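PDB 5B89: cysteine desulfurase from Thermococcus onnurineus, which probably uses pyridoxal 5'-phosphate to take sulfur from L-cysteine and pass it to a sulfur carrier, releasing L-alanine. Local coordinates for residues H182-E194 and Q213-H226. Residues are numbered along the deposited sequence; the frame is centred on the assembly and turned at random.
With PLP (pyridoxal-5'-phosphate), chain G; ALA (alanine), chain H.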
ATOM      1  N   HIS B 182       3.341 -20.180  -8.238  1.00 11.20           N
ATOM      2  CA  HIS B 182       2.358 -21.008  -8.843  1.00 12.33           C
ATOM      3  C   HIS B 182       2.492 -21.028 -10.357  1.00 13.03           C
ATOM      4  O   HIS B 182       2.423 -22.102 -11.025  1.00 13.70           O
ATOM      5  CB  HIS B 182       0.970 -20.546  -8.402  1.00 13.68           C
ATOM      6  CG  HIS B 182      -0.139 -21.427  -8.676  1.00 12.88           C
ATOM      7  ND1 HIS B 182      -1.414 -21.172  -8.177  1.00 13.70           N
ATOM      8  CD2 HIS B 182      -0.268 -22.567  -9.411  1.00 13.36           C
ATOM      9  CE1 HIS B 182      -2.248 -22.109  -8.553  1.00 15.00           C
ATOM     10  NE2 HIS B 182      -1.574 -22.966  -9.303  1.00 15.64           N
ATOM     11  N   VAL B 183       2.602 -19.862 -10.946  1.00 12.62           N
ATOM     12  CA  VAL B 183       2.816 -19.630 -12.392  1.00 12.30           C
ATOM     13  C   VAL B 183       3.936 -18.680 -12.588  1.00 12.86           C
ATOM     14  O   VAL B 183       4.038 -17.662 -11.971  1.00 13.38           O
ATOM     15  CB  VAL B 183       1.517 -18.993 -12.974  1.00 12.46           C
ATOM     16  CG1 VAL B 183       1.678 -18.618 -14.496  1.00 14.92           C
ATOM     17  CG2 VAL B 183       0.323 -19.910 -12.795  1.00 14.27           C
ATOM     18  N   SER B 184       4.843 -18.990 -13.550  1.00 13.61           N
ATOM     19  CA  SER B 184       5.887 -18.139 -13.977  1.00 14.13           C
ATOM     20  C   SER B 184       5.404 -16.961 -14.854  1.00 13.81           C
ATOM     21  O   SER B 184       4.760 -17.244 -15.848  1.00 16.06           O
ATOM     22  CB  SER B 184       6.883 -18.930 -14.796  1.00 17.28           C
ATOM     23  OG  SER B 184       7.838 -18.032 -15.381  1.00 17.85           O
ATOM     24  N   ASN B 185       5.754 -15.736 -14.487  1.00 15.43           N
ATOM     25  CA  ASN B 185       5.374 -14.561 -15.256  1.00 15.30           C
ATOM     26  C   ASN B 185       6.164 -14.429 -16.543  1.00 16.44           C
ATOM     27  O   ASN B 185       5.847 -13.582 -17.324  1.00 17.40           O
ATOM     28  CB  ASN B 185       5.571 -13.321 -14.387  1.00 16.23           C
ATOM     29  CG  ASN B 185       7.031 -13.064 -14.054  1.00 19.55           C
ATOM     30  OD1 ASN B 185       7.735 -13.973 -13.528  1.00 22.38           O
ATOM     31  ND2 ASN B 185       7.494 -11.870 -14.332  1.00 19.51           N
ATOM     32  N   ALA B 186       7.271 -15.134 -16.706  1.00 16.32           N
ATOM     33  CA  ALA B 186       8.078 -15.040 -17.913  1.00 18.16           C
ATOM     34  C   ALA B 186       7.834 -16.180 -18.827  1.00 18.18           C
ATOM     35  O   ALA B 186       7.803 -15.968 -20.066  1.00 22.38           O
ATOM     36  CB  ALA B 186       9.563 -15.014 -17.546  1.00 18.54           C
ATOM     37  N   LEU B 187       7.779 -17.408 -18.316  1.00 15.93           N
ATOM     38  CA  LEU B 187       7.525 -18.577 -19.076  1.00 16.21           C
ATOM     39  C   LEU B 187       6.119 -19.093 -19.202  1.00 15.44           C
ATOM     40  O   LEU B 187       5.767 -19.786 -20.157  1.00 17.93           O
ATOM     41  CB  LEU B 187       8.325 -19.802 -18.522  1.00 17.34           C
ATOM     42  CG  LEU B 187       9.811 -19.565 -18.479  1.00 17.49           C
ATOM     43  CD1 LEU B 187      10.523 -20.659 -17.680  1.00 21.46           C
ATOM     44  CD2 LEU B 187      10.348 -19.623 -19.923  1.00 21.15           C
ATOM     45  N   GLY B 188       5.226 -18.721 -18.272  1.00 14.29           N
ATOM     46  CA  GLY B 188       3.889 -19.254 -18.247  1.00 12.92           C
ATOM     47  C   GLY B 188       3.693 -20.678 -17.767  1.00 13.22           C
ATOM     48  O   GLY B 188       2.604 -21.188 -17.740  1.00 15.10           O
ATOM     49  N   VAL B 189       4.770 -21.255 -17.267  1.00 12.91           N
ATOM     50  CA  VAL B 189       4.618 -22.570 -16.666  1.00 12.71           C
ATOM     51  C   VAL B 189       3.704 -22.574 -15.420  1.00 11.57           C
ATOM     52  O   VAL B 189       3.890 -21.652 -14.574  1.00 12.52           O
ATOM     53  CB  VAL B 189       5.982 -23.255 -16.311  1.00 13.86           C
ATOM     54  CG1 VAL B 189       6.913 -22.395 -15.516  1.00 15.59           C
ATOM     55  CG2 VAL B 189       5.751 -24.629 -15.749  1.00 16.27           C
ATOM     56  N   ILE B 190       2.812 -23.527 -15.375  1.00 11.68           N
ATOM     57  CA  ILE B 190       2.014 -23.810 -14.168  1.00 12.53           C
ATOM     58  C   ILE B 190       2.710 -24.896 -13.420  1.00 13.18           C
ATOM     59  O   ILE B 190       2.651 -26.027 -13.866  1.00 15.29           O
ATOM     60  CB  ILE B 190       0.550 -24.168 -14.475  1.00 13.67           C
ATOM     61  CG1 ILE B 190      -0.130 -23.107 -15.461  1.00 13.71           C
ATOM     62  CG2 ILE B 190      -0.274 -24.272 -13.161  1.00 13.49           C
ATOM     63  CD1 ILE B 190      -1.438 -23.540 -15.951  1.00 14.40           C
ATOM     64  N   HIS B 191       3.292 -24.613 -12.278  1.00 12.64           N
ATOM     65  CA  HIS B 191       3.920 -25.669 -11.501  1.00 13.24           C
ATOM     66  C   HIS B 191       2.935 -26.548 -10.755  1.00 14.03           C
ATOM     67  O   HIS B 191       1.828 -26.191 -10.540  1.00 14.44           O
ATOM     68  CB  HIS B 191       4.891 -25.049 -10.527  1.00 13.31           C
ATOM     69  CG  HIS B 191       6.050 -24.384 -11.182  1.00 12.39           C
ATOM     70  ND1 HIS B 191       6.410 -23.084 -10.939  1.00 16.48           N
ATOM     71  CD2 HIS B 191       6.907 -24.836 -12.109  1.00 11.32           C
ATOM     72  CE1 HIS B 191       7.460 -22.777 -11.660  1.00 13.80           C
ATOM     73  NE2 HIS B 191       7.777 -23.827 -12.375  1.00 17.60           N
ATOM     74  N   GLU B 192       3.396 -27.745 -10.406  1.00 14.46           N
ATOM     75  CA  GLU B 192       2.600 -28.712  -9.674  1.00 14.43           C
ATOM     76  C   GLU B 192       2.604 -28.344  -8.215  1.00 15.46           C
ATOM     77  O   GLU B 192       3.114 -29.030  -7.406  1.00 13.72           O
ATOM     78  CB  GLU B 192       3.161 -30.119  -9.895  1.00 16.35           C
ATOM     79  CG  GLU B 192       3.320 -30.429 -11.380  1.00 17.08           C
ATOM     80  CD  GLU B 192       4.681 -30.005 -12.003  1.00 24.02           C
ATOM     81  OE1 GLU B 192       5.424 -29.142 -11.502  1.00 22.79           O
ATOM     82  OE2 GLU B 192       4.976 -30.565 -13.064  1.00 35.72           O
ATOM     83  N   VAL B 193       1.990 -27.217  -7.932  1.00 13.69           N
ATOM     84  CA  VAL B 193       1.989 -26.705  -6.583  1.00 14.57           C
ATOM     85  C   VAL B 193       1.348 -27.626  -5.526  1.00 14.29           C
ATOM     86  O   VAL B 193       1.827 -27.684  -4.433  1.00 14.93           O
ATOM     87  CB  VAL B 193       1.437 -25.275  -6.516  1.00 15.14           C
ATOM     88  CG1 VAL B 193       1.421 -24.788  -5.097  1.00 20.16           C
ATOM     89  CG2 VAL B 193       2.299 -24.337  -7.309  1.00 17.69           C
ATOM     90  N   GLU B 194       0.308 -28.308  -5.886  1.00 13.97           N
ATOM     91  CA  GLU B 194      -0.300 -29.192  -4.935  1.00 15.10           C
ATOM     92  C   GLU B 194       0.675 -30.277  -4.526  1.00 15.71           C
ATOM     93  O   GLU B 194       0.798 -30.582  -3.396  1.00 15.36           O
ATOM     94  CB  GLU B 194      -1.567 -29.785  -5.500  1.00 18.07           C
ATOM     95  CG  GLU B 194      -2.626 -28.764  -5.845  1.00 23.60           C
ATOM     96  CD  GLU B 194      -3.760 -29.419  -6.576  1.00 34.25           C
ATOM     97  OE1 GLU B 194      -4.114 -28.922  -7.638  1.00 37.06           O
ATOM     98  OE2 GLU B 194      -4.223 -30.468  -6.093  1.00 44.00           O
ATOM     99  N   GLN B 213       0.543 -14.594 -10.278  1.00 11.02           N
ATOM    100  CA  GLN B 213       0.106 -14.831 -11.671  1.00 12.43           C
ATOM    101  C   GLN B 213      -0.963 -15.832 -11.823  1.00 11.55           C
ATOM    102  O   GLN B 213      -1.539 -15.988 -12.945  1.00 15.28           O
ATOM    103  CB  GLN B 213       1.253 -15.192 -12.533  1.00 13.70           C
ATOM    104  CG  GLN B 213       2.131 -14.105 -12.776  1.00 19.52           C
ATOM    105  CD  GLN B 213       1.423 -12.848 -13.386  1.00 26.14           C
ATOM    106  OE1 GLN B 213       0.308 -12.853 -14.077  1.00 25.56           O
ATOM    107  NE2 GLN B 213       2.085 -11.725 -13.108  1.00 32.28           N
ATOM    108  N   SER B 214      -1.323 -16.521 -10.771  1.00  9.97           N
ATOM    109  CA  SER B 214      -2.404 -17.443 -10.785  1.00 11.23           C
ATOM    110  C   SER B 214      -3.792 -16.873 -10.317  1.00 11.89           C
ATOM    111  O   SER B 214      -4.854 -17.219 -10.857  1.00 11.68           O
ATOM    112  CB  SER B 214      -2.148 -18.687 -10.001  1.00 12.13           C
ATOM    113  OG  SER B 214      -1.783 -18.410  -8.680  1.00 11.41           O
ATOM    114  N   ALA B 215      -3.797 -16.013  -9.288  1.00 10.18           N
ATOM    115  CA  ALA B 215      -5.033 -15.532  -8.757  1.00 10.10           C
ATOM    116  C   ALA B 215      -5.879 -14.824  -9.837  1.00 10.37           C
ATOM    117  O   ALA B 215      -5.339 -13.938 -10.576  1.00  9.78           O
ATOM    118  CB  ALA B 215      -4.745 -14.577  -7.636  1.00 11.47           C
ATOM    119  N   GLY B 216      -7.148 -15.201  -9.913  1.00  9.81           N
ATOM    120  CA  GLY B 216      -8.021 -14.641 -10.959  1.00  9.35           C
ATOM    121  C   GLY B 216      -7.950 -15.269 -12.308  1.00 10.46           C
ATOM    122  O   GLY B 216      -8.784 -14.934 -13.209  1.00 11.83           O
ATOM    123  N   HIS B 217      -6.973 -16.132 -12.554  1.00 11.31           N
ATOM    124  CA  HIS B 217      -6.814 -16.810 -13.843  1.00 11.35           C
ATOM    125  C   HIS B 217      -7.107 -18.291 -13.724  1.00 11.83           C
ATOM    126  O   HIS B 217      -7.324 -18.943 -14.784  1.00 13.54           O
ATOM    127  CB  HIS B 217      -5.392 -16.655 -14.359  1.00 11.05           C
ATOM    128  CG  HIS B 217      -5.030 -15.255 -14.739  1.00 11.09           C
ATOM    129  ND1 HIS B 217      -5.483 -14.652 -15.913  1.00 12.82           N
ATOM    130  CD2 HIS B 217      -4.207 -14.386 -14.178  1.00 12.25           C
ATOM    131  CE1 HIS B 217      -4.982 -13.454 -15.981  1.00 13.14           C
ATOM    132  NE2 HIS B 217      -4.217 -13.256 -14.941  1.00 13.13           N
ATOM    133  N   MET B 218      -7.056 -18.846 -12.528  1.00 11.64           N
ATOM    134  CA  MET B 218      -7.329 -20.300 -12.284  1.00 11.60           C
ATOM    135  C   MET B 218      -7.620 -20.425 -10.802  1.00 12.15           C
ATOM    136  O   MET B 218      -7.409 -19.487 -10.016  1.00 12.52           O
ATOM    137  CB  MET B 218      -6.075 -21.094 -12.713  1.00 12.13           C
ATOM    138  CG  MET B 218      -4.846 -20.684 -11.948  1.00 13.76           C
ATOM    139  SD  MET B 218      -3.309 -21.458 -12.614  1.00 16.37           S
ATOM    140  CE  MET B 218      -3.232 -20.441 -14.116  1.00 19.73           C
ATOM    141  N   GLU B 219      -7.958 -21.630 -10.359  1.00 14.38           N
ATOM    142  CA  GLU B 219      -8.271 -21.841  -8.982  1.00 14.57           C
ATOM    143  C   GLU B 219      -7.067 -21.693  -8.103  1.00 13.50           C
ATOM    144  O   GLU B 219      -5.989 -22.271  -8.388  1.00 13.90           O
ATOM    145  CB  GLU B 219      -8.828 -23.258  -8.788  1.00 15.92           C
ATOM    146  CG  GLU B 219      -9.179 -23.520  -7.335  1.00 20.68           C
ATOM    147  CD  GLU B 219      -9.854 -24.904  -7.104  1.00 27.22           C
ATOM    148  OE1 GLU B 219      -9.809 -25.776  -7.986  1.00 32.74           O
ATOM    149  OE2 GLU B 219     -10.406 -25.095  -6.010  1.00 31.77           O
ATOM    150  N   VAL B 220      -7.237 -20.883  -7.042  1.00 11.59           N
ATOM    151  CA  VAL B 220      -6.240 -20.719  -6.039  1.00 11.56           C
ATOM    152  C   VAL B 220      -6.850 -21.020  -4.695  1.00 14.91           C
ATOM    153  O   VAL B 220      -7.720 -20.260  -4.281  1.00 13.06           O
ATOM    154  CB  VAL B 220      -5.568 -19.311  -6.043  1.00 11.77           C
ATOM    155  CG1 VAL B 220      -4.651 -19.157  -4.828  1.00 13.03           C
ATOM    156  CG2 VAL B 220      -4.796 -19.169  -7.326  1.00 12.69           C
ATOM    157  N   ASN B 221      -6.515 -22.159  -4.050  1.00 12.07           N
ATOM    158  CA  ASN B 221      -7.206 -22.556  -2.850  1.00 12.27           C
ATOM    159  C   ASN B 221      -6.144 -22.999  -1.854  1.00 12.47           C
ATOM    160  O   ASN B 221      -5.346 -23.931  -2.138  1.00 12.42           O
ATOM    161  CB  ASN B 221      -8.128 -23.719  -3.139  1.00 13.74           C
ATOM    162  CG  ASN B 221      -8.884 -24.175  -1.929  1.00 16.97           C
ATOM    163  OD1 ASN B 221      -8.322 -24.768  -1.070  1.00 18.17           O
ATOM    164  ND2 ASN B 221     -10.121 -23.713  -1.776  1.00 20.93           N
ATOM    165  N   VAL B 222      -6.082 -22.372  -0.691  1.00 12.42           N
ATOM    166  CA  VAL B 222      -5.039 -22.591   0.234  1.00 12.62           C
ATOM    167  C   VAL B 222      -4.964 -24.050   0.782  1.00 14.90           C
ATOM    168  O   VAL B 222      -3.887 -24.529   1.133  1.00 14.45           O
ATOM    169  CB  VAL B 222      -4.973 -21.580   1.385  1.00 13.33           C
ATOM    170  CG1 VAL B 222      -4.686 -20.157   0.823  1.00 12.88           C
ATOM    171  CG2 VAL B 222      -6.218 -21.640   2.229  1.00 13.96           C
ATOM    172  N   LYS B 223      -6.124 -24.615   0.971  1.00 14.10           N
ATOM    173  CA  LYS B 223      -6.233 -26.056   1.465  1.00 17.36           C
ATOM    174  C   LYS B 223      -5.667 -27.044   0.399  1.00 16.26           C
ATOM    175  O   LYS B 223      -4.753 -27.867   0.725  1.00 17.91           O
ATOM    176  CB  LYS B 223      -7.688 -26.369   1.760  1.00 20.32           C
ATOM    177  CG  LYS B 223      -8.368 -25.443   2.806  1.00 29.13           C
ATOM    178  CD  LYS B 223      -9.903 -25.586   3.032  1.00 35.59           C
ATOM    179  CE  LYS B 223     -10.776 -24.413   2.474  1.00 31.62           C
ATOM    180  NZ  LYS B 223     -11.613 -24.736   1.227  1.00 38.80           N
ATOM    181  N   LYS B 224      -6.079 -26.880  -0.838  1.00 14.35           N
ATOM    182  CA  LYS B 224      -5.663 -27.713  -1.938  1.00 15.08           C
ATOM    183  C   LYS B 224      -4.200 -27.579  -2.186  1.00 15.92           C
ATOM    184  O   LYS B 224      -3.525 -28.546  -2.505  1.00 19.33           O
ATOM    185  CB  LYS B 224      -6.395 -27.442  -3.212  1.00 17.84           C
ATOM    186  CG  LYS B 224      -7.845 -27.707  -3.094  1.00 23.45           C
ATOM    187  CD  LYS B 224      -8.548 -27.688  -4.405  1.00 28.90           C
ATOM    188  CE  LYS B 224     -10.037 -27.828  -4.085  1.00 32.54           C
ATOM    189  NZ  LYS B 224     -10.741 -27.800  -5.391  1.00 35.41           N
ATOM    190  N   LEU B 225      -3.626 -26.378  -2.006  1.00 12.95           N
ATOM    191  CA  LEU B 225      -2.244 -26.130  -2.266  1.00 13.51           C
ATOM    192  C   LEU B 225      -1.333 -26.442  -1.075  1.00 13.08           C
ATOM    193  O   LEU B 225      -0.124 -26.321  -1.156  1.00 14.90           O
ATOM    194  CB  LEU B 225      -2.072 -24.657  -2.654  1.00 14.77           C
ATOM    195  CG  LEU B 225      -2.700 -24.271  -3.979  1.00 16.18           C
ATOM    196  CD1 LEU B 225      -2.443 -22.760  -4.189  1.00 18.82           C
ATOM    197  CD2 LEU B 225      -2.320 -25.113  -5.231  1.00 22.46           C
ATOM    198  N   HIS B 226      -1.963 -26.738   0.071  1.00 13.77           N
ATOM    199  CA  HIS B 226      -1.211 -26.933   1.312  1.00 14.27           C
ATOM    200  C   HIS B 226      -0.354 -25.787   1.730  1.00 13.59           C
ATOM    201  O   HIS B 226       0.681 -25.856   2.324  1.00 13.73           O
ATOM    202  CB  HIS B 226      -0.327 -28.208   1.294  1.00 16.01           C
ATOM    203  CG  HIS B 226      -1.038 -29.437   0.815  1.00 17.08           C
ATOM    204  ND1 HIS B 226      -0.973 -29.965  -0.471  1.00 21.84           N
ATOM    205  CD2 HIS B 226      -1.967 -30.150   1.483  1.00 19.87           C
ATOM    206  CE1 HIS B 226      -1.788 -31.019  -0.526  1.00 21.06           C
ATOM    207  NE2 HIS B 226      -2.391 -31.153   0.645  1.00 26.24           N
TER
HETATM  208  N1  PLP G 400       5.464 -12.730  -8.597  1.00 20.50           N
HETATM  209  C2  PLP G 400       4.964 -13.052  -9.822  1.00 24.78           C
HETATM  210  C2A PLP G 400       4.954 -14.485 -10.308  1.00 28.80           C
HETATM  211  C3  PLP G 400       4.505 -11.986 -10.615  1.00 26.38           C
HETATM  212  O3  PLP G 400       3.993 -12.252 -11.842  1.00 33.10           O
HETATM  213  C4  PLP G 400       4.497 -10.663 -10.103  1.00 27.53           C
HETATM  214  C4A PLP G 400       4.024  -9.505 -11.068  1.00 34.01           C
HETATM  215  C5  PLP G 400       4.965 -10.451  -8.780  1.00 21.39           C
HETATM  216  C6  PLP G 400       5.471 -11.489  -8.028  1.00 23.74           C
HETATM  217  C5A PLP G 400       5.000  -9.022  -8.245  1.00 24.25           C
HETATM  218  O4P PLP G 400       3.631  -8.542  -8.089  1.00 15.48           O
HETATM  219  P   PLP G 400       3.570  -7.063  -7.630  1.00 12.13           P
HETATM  220  O1P PLP G 400       2.146  -6.773  -7.629  1.00 15.64           O
HETATM  221  O2P PLP G 400       4.327  -6.273  -8.700  1.00 17.09           O
HETATM  222  O3P PLP G 400       4.244  -6.952  -6.344  1.00 11.67           O
HETATM  223  N   ALA H 401       4.782  -9.629 -12.388  1.00 34.80           N
HETATM  224  CA  ALA H 401       4.584  -8.541 -13.467  1.00 35.96           C
HETATM  225  C   ALA H 401       5.481  -8.589 -14.727  1.00 30.14           C
HETATM  226  O   ALA H 401       6.020  -9.696 -14.967  1.00 27.35           O
HETATM  227  CB  ALA H 401       4.634  -7.080 -12.980  1.00 37.18           C
HETATM  228  OXT ALA H 401       5.626  -7.651 -15.596  1.00 37.63           O
HETATM  229  O   HOH W   1      -4.359 -31.056  -3.197  1.00 30.31           O
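His-182 ND1 gives a weak, bent hydrogen bond to Ser-214 OG (2.8 Å, 116° at the hydrogen). CG of His-182 lies anti to the backbone N (chi1 -167°), which carries the ring across to Ser-214. Glu-219 O lies at the ring edge, in plane. At the far end, His-226 ND1 makes a long, weak bond to Glu-194 O (3.5 Å), and a water donates to both Glu-194 OE2 and Lys-224 O. Met-218 SD approaches the His-182 ring obliquely, 4.4 Å from its centroid. The bend at chi3 (73°) turns CE of Met-218 back onto Val-183 CG2 (3.8 Å), where it also meets Ile-190 CD1 tip to tip. Both segments follow neighbouring parallel strands of the seven-stranded sheet, 177-181 and 206-210, in the large domain of this fold-type I PLP enzyme. Val-183, Asn-185 and Gln-213 line the cofactor pocket, and the last two also border the bound alanine. Asn-185 ND2 donates a nearly straight bond to O of the bound alanine (2.7 Å). Val-183 and Gln-213 cross at about a right angle, CB against CB. Farther along, Leu-225 CD2 touches both Val-193 CG1 (3.8 Å) and Glu-194 CG, beside strand 229-233.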